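Afamin (Homo sapiens, PDB 6FAK) carries hydrophobic molecules in body fluids, binds vitamin E and keeps lipidated Wnt proteins soluble and active. Local coordinates at residues Glu348-Leu360 and Tyr373-Ser387. Numbering follows the deposited sequence. Where two conformers were deposited one is given.
Sequences ELLRIVQIYKDLL and YRYAEDKFNETTEKS. With NAG (2-acetamido-2-deoxy-beta-D-glucopyranose), chain D.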
loop_
_atom_site.group_PDB
_atom_site.type_symbol
_atom_site.label_atom_id
_atom_site.label_comp_id
_atom_site.label_asym_id
_atom_site.label_seq_id
_atom_site.Cartn_x
_atom_site.Cartn_y
_atom_site.Cartn_z
ATOM N N GLU A 348 15.870 -4.498 3.412
ATOM C CA GLU A 348 17.182 -5.057 3.657
ATOM C C GLU A 348 18.263 -3.984 3.411
ATOM O O GLU A 348 19.145 -3.847 4.195
ATOM C CB GLU A 348 17.475 -6.322 2.836
ATOM C CG GLU A 348 18.824 -6.970 3.251
ATOM C CD GLU A 348 18.838 -7.489 4.707
ATOM O OE1 GLU A 348 17.760 -7.840 5.252
ATOM O OE2 GLU A 348 19.938 -7.607 5.297
ATOM N N LEU A 349 18.154 -3.229 2.332
ATOM C CA LEU A 349 19.131 -2.157 2.075
ATOM C C LEU A 349 19.121 -1.108 3.190
ATOM O O LEU A 349 20.147 -0.666 3.592
ATOM C CB LEU A 349 18.863 -1.488 0.762
ATOM C CG LEU A 349 19.089 -2.385 -0.452
ATOM C CD1 LEU A 349 18.458 -1.787 -1.673
ATOM C CD2 LEU A 349 20.565 -2.657 -0.666
ATOM N N LEU A 350 17.934 -0.732 3.671
ATOM C CA LEU A 350 17.854 0.245 4.747
ATOM C C LEU A 350 18.361 -0.293 6.071
ATOM O O LEU A 350 18.915 0.473 6.831
ATOM C CB LEU A 350 16.420 0.768 4.918
ATOM C CG LEU A 350 15.885 1.353 3.597
ATOM C CD1 LEU A 350 14.412 1.702 3.794
ATOM C CD2 LEU A 350 16.684 2.534 3.131
ATOM N N ARG A 351 18.165 -1.599 6.365
ATOM C CA ARG A 351 18.787 -2.199 7.516
ATOM C C ARG A 351 20.348 -2.109 7.441
ATOM O O ARG A 351 21.002 -1.769 8.432
ATOM C CB ARG A 351 18.319 -3.663 7.733
ATOM C CG ARG A 351 16.859 -3.746 8.188
ATOM C CD ARG A 351 16.525 -5.168 8.560
ATOM N NE ARG A 351 16.320 -6.009 7.394
ATOM C CZ ARG A 351 15.179 -6.235 6.753
ATOM N NH1 ARG A 351 14.079 -5.575 7.066
ATOM N NH2 ARG A 351 15.150 -7.092 5.751
ATOM N N ILE A 352 20.881 -2.395 6.263
ATOM C CA ILE A 352 22.307 -2.302 6.003
ATOM C C ILE A 352 22.832 -0.873 6.215
ATOM O O ILE A 352 23.890 -0.677 6.842
ATOM C CB ILE A 352 22.669 -2.925 4.608
ATOM C CG1 ILE A 352 22.503 -4.445 4.748
ATOM C CG2 ILE A 352 24.094 -2.554 4.164
ATOM C CD1 ILE A 352 22.462 -5.176 3.442
ATOM N N VAL A 353 22.077 0.116 5.757
ATOM C CA VAL A 353 22.481 1.503 5.956
ATOM C C VAL A 353 22.550 1.814 7.458
ATOM O O VAL A 353 23.537 2.428 7.923
ATOM C CB VAL A 353 21.577 2.506 5.221
ATOM C CG1 VAL A 353 21.990 3.931 5.563
ATOM C CG2 VAL A 353 21.614 2.315 3.695
ATOM N N GLN A 354 21.546 1.378 8.220
ATOM C CA GLN A 354 21.539 1.624 9.657
ATOM C C GLN A 354 22.675 0.939 10.391
ATOM O O GLN A 354 23.285 1.512 11.322
ATOM C CB GLN A 354 20.207 1.160 10.260
ATOM C CG GLN A 354 20.054 1.466 11.737
ATOM C CD GLN A 354 20.044 2.971 11.979
ATOM O OE1 GLN A 354 19.252 3.693 11.351
ATOM N NE2 GLN A 354 20.952 3.456 12.831
ATOM N N ILE A 355 22.902 -0.316 10.043
ATOM C CA ILE A 355 24.031 -1.070 10.602
ATOM C C ILE A 355 25.361 -0.377 10.315
ATOM O O ILE A 355 26.206 -0.314 11.190
ATOM C CB ILE A 355 24.024 -2.497 10.118
ATOM C CG1 ILE A 355 22.890 -3.214 10.858
ATOM C CG2 ILE A 355 25.343 -3.219 10.389
ATOM C CD1 ILE A 355 22.517 -4.502 10.194
ATOM N N TYR A 356 25.528 0.104 9.087
ATOM C CA TYR A 356 26.752 0.842 8.714
ATOM C C TYR A 356 26.879 2.106 9.577
ATOM O O TYR A 356 27.962 2.409 10.101
ATOM C CB TYR A 356 26.762 1.144 7.204
ATOM C CG TYR A 356 28.041 1.761 6.691
ATOM C CD1 TYR A 356 29.265 1.151 6.932
ATOM C CD2 TYR A 356 28.026 2.956 6.004
ATOM C CE1 TYR A 356 30.455 1.679 6.470
ATOM C CE2 TYR A 356 29.226 3.501 5.515
ATOM C CZ TYR A 356 30.440 2.861 5.790
ATOM O OH TYR A 356 31.659 3.424 5.377
ATOM N N LYS A 357 25.799 2.864 9.699
ATOM C CA LYS A 357 25.782 4.041 10.550
ATOM C C LYS A 357 26.123 3.767 12.039
ATOM O O LYS A 357 26.980 4.454 12.615
ATOM C CB LYS A 357 24.426 4.723 10.439
ATOM C CG LYS A 357 24.223 5.927 11.320
ATOM C CD LYS A 357 22.834 6.528 11.001
ATOM C CE LYS A 357 22.590 7.797 11.808
ATOM N NZ LYS A 357 21.211 8.308 11.561
ATOM N N ASP A 358 25.512 2.739 12.617
ATOM C CA ASP A 358 25.842 2.282 13.991
ATOM C C ASP A 358 27.289 1.787 14.119
ATOM O O ASP A 358 27.971 2.102 15.104
ATOM C CB ASP A 358 24.869 1.186 14.477
ATOM C CG ASP A 358 23.424 1.662 14.481
ATOM O OD1 ASP A 358 23.197 2.914 14.443
ATOM O OD2 ASP A 358 22.509 0.790 14.460
ATOM N N LEU A 359 27.755 1.017 13.144
ATOM C CA LEU A 359 29.134 0.542 13.128
ATOM C C LEU A 359 30.139 1.712 13.231
ATOM O O LEU A 359 31.123 1.661 14.023
ATOM C CB LEU A 359 29.406 -0.232 11.815
ATOM C CG LEU A 359 30.902 -0.525 11.551
ATOM C CD1 LEU A 359 31.230 -1.799 12.304
ATOM C CD2 LEU A 359 31.186 -0.682 10.087
ATOM N N LEU A 360 29.940 2.713 12.377
ATOM C CA LEU A 360 30.812 3.892 12.352
ATOM C C LEU A 360 30.736 4.723 13.628
ATOM O O LEU A 360 31.759 5.340 14.010
ATOM C CB LEU A 360 30.586 4.753 11.129
ATOM C CG LEU A 360 30.871 4.108 9.749
ATOM C CD1 LEU A 360 30.723 5.152 8.687
ATOM C CD2 LEU A 360 32.261 3.461 9.685
ATOM N N TYR A 373 36.356 -0.627 11.106
ATOM C CA TYR A 373 35.351 -0.577 10.012
ATOM C C TYR A 373 35.672 -1.389 8.758
ATOM O O TYR A 373 34.811 -1.637 7.921
ATOM C CB TYR A 373 34.985 0.867 9.659
ATOM C CG TYR A 373 36.065 1.786 9.142
ATOM C CD1 TYR A 373 36.643 1.592 7.888
ATOM C CD2 TYR A 373 36.398 2.927 9.835
ATOM C CE1 TYR A 373 37.576 2.477 7.375
ATOM C CE2 TYR A 373 37.325 3.820 9.346
ATOM C CZ TYR A 373 37.904 3.600 8.099
ATOM O OH TYR A 373 38.820 4.457 7.620
ATOM N N ARG A 374 36.923 -1.817 8.654
ATOM C CA ARG A 374 37.386 -2.772 7.670
ATOM C C ARG A 374 36.466 -3.990 7.511
ATOM O O ARG A 374 36.308 -4.484 6.407
ATOM C CB ARG A 374 38.813 -3.197 8.064
ATOM C CG ARG A 374 39.367 -4.482 7.458
ATOM C CD ARG A 374 40.727 -4.810 8.054
ATOM N NE ARG A 374 41.810 -4.378 7.193
ATOM C CZ ARG A 374 43.065 -4.146 7.572
ATOM N NH1 ARG A 374 43.419 -4.270 8.846
ATOM N NH2 ARG A 374 43.970 -3.770 6.670
ATOM N N TYR A 375 35.860 -4.424 8.611
ATOM C CA TYR A 375 34.975 -5.591 8.668
ATOM C C TYR A 375 33.481 -5.306 8.524
ATOM O O TYR A 375 32.642 -6.147 8.875
ATOM C CB TYR A 375 35.232 -6.320 9.986
ATOM C CG TYR A 375 36.668 -6.739 10.091
ATOM C CD1 TYR A 375 37.147 -7.754 9.296
ATOM C CD2 TYR A 375 37.575 -6.025 10.885
ATOM C CE1 TYR A 375 38.468 -8.111 9.331
ATOM C CE2 TYR A 375 38.899 -6.400 10.946
ATOM C CZ TYR A 375 39.338 -7.437 10.164
ATOM O OH TYR A 375 40.652 -7.810 10.201
ATOM N N ALA A 376 33.116 -4.149 7.992
ATOM C CA ALA A 376 31.711 -3.833 7.805
ATOM C C ALA A 376 30.947 -4.868 6.993
ATOM O O ALA A 376 29.815 -5.224 7.335
ATOM C CB ALA A 376 31.558 -2.483 7.148
ATOM N N GLU A 377 31.550 -5.387 5.947
ATOM C CA GLU A 377 30.831 -6.339 5.062
ATOM C C GLU A 377 30.466 -7.640 5.790
ATOM O O GLU A 377 29.459 -8.260 5.459
ATOM C CB GLU A 377 31.624 -6.623 3.786
ATOM C CG GLU A 377 31.706 -5.400 2.890
ATOM C CD GLU A 377 32.778 -5.533 1.807
ATOM O OE1 GLU A 377 33.971 -5.701 2.158
ATOM O OE2 GLU A 377 32.436 -5.463 0.600
ATOM N N ASP A 378 31.242 -8.012 6.820
ATOM C CA ASP A 378 30.891 -9.161 7.673
ATOM C C ASP A 378 29.648 -8.886 8.490
ATOM O O ASP A 378 28.848 -9.811 8.727
ATOM C CB ASP A 378 32.050 -9.555 8.609
ATOM C CG ASP A 378 33.301 -10.005 7.852
ATOM O OD1 ASP A 378 33.183 -10.575 6.758
ATOM O OD2 ASP A 378 34.412 -9.815 8.348
ATOM N N LYS A 379 29.478 -7.642 8.986
ATOM C CA LYS A 379 28.214 -7.314 9.623
ATOM C C LYS A 379 27.047 -7.383 8.638
ATOM O O LYS A 379 26.004 -7.919 8.978
ATOM C CB LYS A 379 28.231 -5.943 10.282
ATOM C CG LYS A 379 29.213 -5.879 11.409
ATOM C CD LYS A 379 28.809 -4.895 12.499
ATOM C CE LYS A 379 29.932 -4.753 13.495
ATOM N NZ LYS A 379 29.919 -5.755 14.592
ATOM N N PHE A 380 27.230 -6.849 7.429
ATOM C CA PHE A 380 26.132 -6.867 6.403
ATOM C C PHE A 380 25.763 -8.293 6.034
ATOM O O PHE A 380 24.568 -8.643 5.936
ATOM C CB PHE A 380 26.503 -6.115 5.138
ATOM C CG PHE A 380 27.026 -4.691 5.352
ATOM C CD1 PHE A 380 26.713 -3.938 6.493
ATOM C CD2 PHE A 380 27.782 -4.100 4.367
ATOM C CE1 PHE A 380 27.166 -2.638 6.630
ATOM C CE2 PHE A 380 28.252 -2.813 4.500
ATOM C CZ PHE A 380 27.953 -2.077 5.644
ATOM N N ASN A 381 26.797 -9.111 5.848
ATOM C CA ASN A 381 26.647 -10.532 5.502
ATOM C C ASN A 381 25.832 -11.308 6.526
ATOM O O ASN A 381 24.910 -12.027 6.148
ATOM C CB ASN A 381 28.030 -11.153 5.283
ATOM C CG ASN A 381 27.961 -12.607 4.826
ATOM O OD1 ASN A 381 27.782 -13.524 5.652
ATOM N ND2 ASN A 381 28.111 -12.832 3.495
ATOM N N GLU A 382 26.132 -11.125 7.815
ATOM C CA GLU A 382 25.346 -11.806 8.873
ATOM C C GLU A 382 23.869 -11.369 8.900
ATOM O O GLU A 382 22.928 -12.219 8.957
ATOM C CB GLU A 382 26.014 -11.613 10.241
ATOM C CG GLU A 382 25.192 -12.051 11.443
ATOM C CD GLU A 382 25.936 -11.848 12.745
ATOM O OE1 GLU A 382 25.367 -11.148 13.609
ATOM O OE2 GLU A 382 27.087 -12.351 12.898
ATOM N N THR A 383 23.625 -10.062 8.808
ATOM C CA THR A 383 22.242 -9.614 8.875
ATOM C C THR A 383 21.454 -10.105 7.655
ATOM O O THR A 383 20.340 -10.570 7.787
ATOM C CB THR A 383 22.101 -8.097 9.084
ATOM O OG1 THR A 383 20.717 -7.752 9.076
ATOM C CG2 THR A 383 22.747 -7.330 8.027
ATOM N N THR A 384 22.071 -10.072 6.481
ATOM C CA THR A 384 21.397 -10.505 5.265
ATOM C C THR A 384 21.139 -12.031 5.237
ATOM O O THR A 384 20.072 -12.486 4.790
ATOM C CB THR A 384 22.176 -10.055 4.053
ATOM O OG1 THR A 384 22.310 -8.627 4.113
ATOM C CG2 THR A 384 21.448 -10.455 2.779
ATOM N N GLU A 385 22.115 -12.813 5.703
ATOM C CA GLU A 385 21.912 -14.251 5.858
ATOM C C GLU A 385 20.750 -14.581 6.737
ATOM O O GLU A 385 20.030 -15.497 6.432
ATOM C CB GLU A 385 23.164 -14.918 6.447
ATOM C CG GLU A 385 24.269 -15.071 5.440
ATOM C CD GLU A 385 24.011 -16.179 4.442
ATOM O OE1 GLU A 385 23.278 -17.130 4.783
ATOM O OE2 GLU A 385 24.587 -16.097 3.335
ATOM N N LYS A 386 20.596 -13.888 7.866
ATOM C CA LYS A 386 19.448 -14.083 8.734
ATOM C C LYS A 386 18.145 -13.798 7.998
ATOM O O LYS A 386 17.205 -14.565 8.105
ATOM C CB LYS A 386 19.530 -13.236 10.006
ATOM C CG LYS A 386 20.612 -13.710 10.977
ATOM C CD LYS A 386 20.867 -12.751 12.137
ATOM C CE LYS A 386 22.031 -13.234 12.996
ATOM N NZ LYS A 386 21.798 -13.003 14.443
ATOM N N SER A 387 18.088 -12.697 7.241
ATOM C CA SER A 387 16.844 -12.334 6.542
ATOM C C SER A 387 16.545 -13.382 5.489
ATOM O O SER A 387 15.417 -13.846 5.360
ATOM C CB SER A 387 16.950 -10.942 5.891
ATOM O OG SER A 387 17.293 -9.982 6.872
HETATM C C1 NAG D . 28.103 -14.182 2.931
HETATM C C2 NAG D . 27.278 -14.275 1.647
HETATM C C3 NAG D . 27.451 -15.623 0.959
HETATM C C4 NAG D . 28.919 -16.010 0.845
HETATM C C5 NAG D . 29.620 -15.862 2.193
HETATM C C6 NAG D . 31.106 -16.213 2.100
HETATM C C7 NAG D . 25.260 -12.914 1.709
HETATM C C8 NAG D . 23.804 -12.869 2.054
HETATM N N2 NAG D . 25.869 -14.075 1.937
HETATM O O3 NAG D . 26.865 -15.565 -0.343
HETATM O O4 NAG D . 29.011 -17.365 0.390
HETATM O O5 NAG D . 29.468 -14.518 2.664
HETATM O O6 NAG D . 31.793 -15.259 1.281
HETATM O O7 NAG D . 25.843 -11.946 1.251
#
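The ring of F380 lies against I352. CG2 of I352 sits 3.7 Å from the centroid of the F380 ring, only 10° off the ring normal, a CH-pi contact. The opposite face of this ring carries the backbone O of A376, one turn back in its own helix. CD1 of Y356 meets the ring edge in plane, 3.7 Å from CZ of F380. Y356 stacks on F333, and its hydroxyl bonds to the F312 carbonyl. I355 and T383 meet tip to tip, with CD1 of I355 3.6 Å from CG2 of T383. L359 splits its branches: CD2 presses on CB of A376 at 3.5 Å, while CD1 touches the aliphatic chain of K379.

The two helices run roughly antiparallel, at 142°. Helix 348-360 and the start of helix 376-417 belong to the all-helical second albumin domain. Helix 376-417 runs on into the third domain, as the long interdomain helices of albumins do. N381 and its N-linked sugar lie on the side of this helix turned away from 348-360.

E348 closes one end of the contact. Its CG stands anti to the backbone N (chi1 -174°) and the chain bends at chi2, bringing the carboxylate to S387 and T384. OG of S387 donates to OE1 of E348 at 2.7 Å, on the syn side but tilted out of the carboxylate plane. R351 grips the same OE1 side-on through NE and NH2, and NH2 also pairs with D451. OE2 of E348 lies 2.8 Å from OG1 of T384. Replacing E348 by an alanine is likely to leave S387 OG without its acceptor and R351 without this carboxylate, with D451 and the A483 carbonyl still holding the guanidinium.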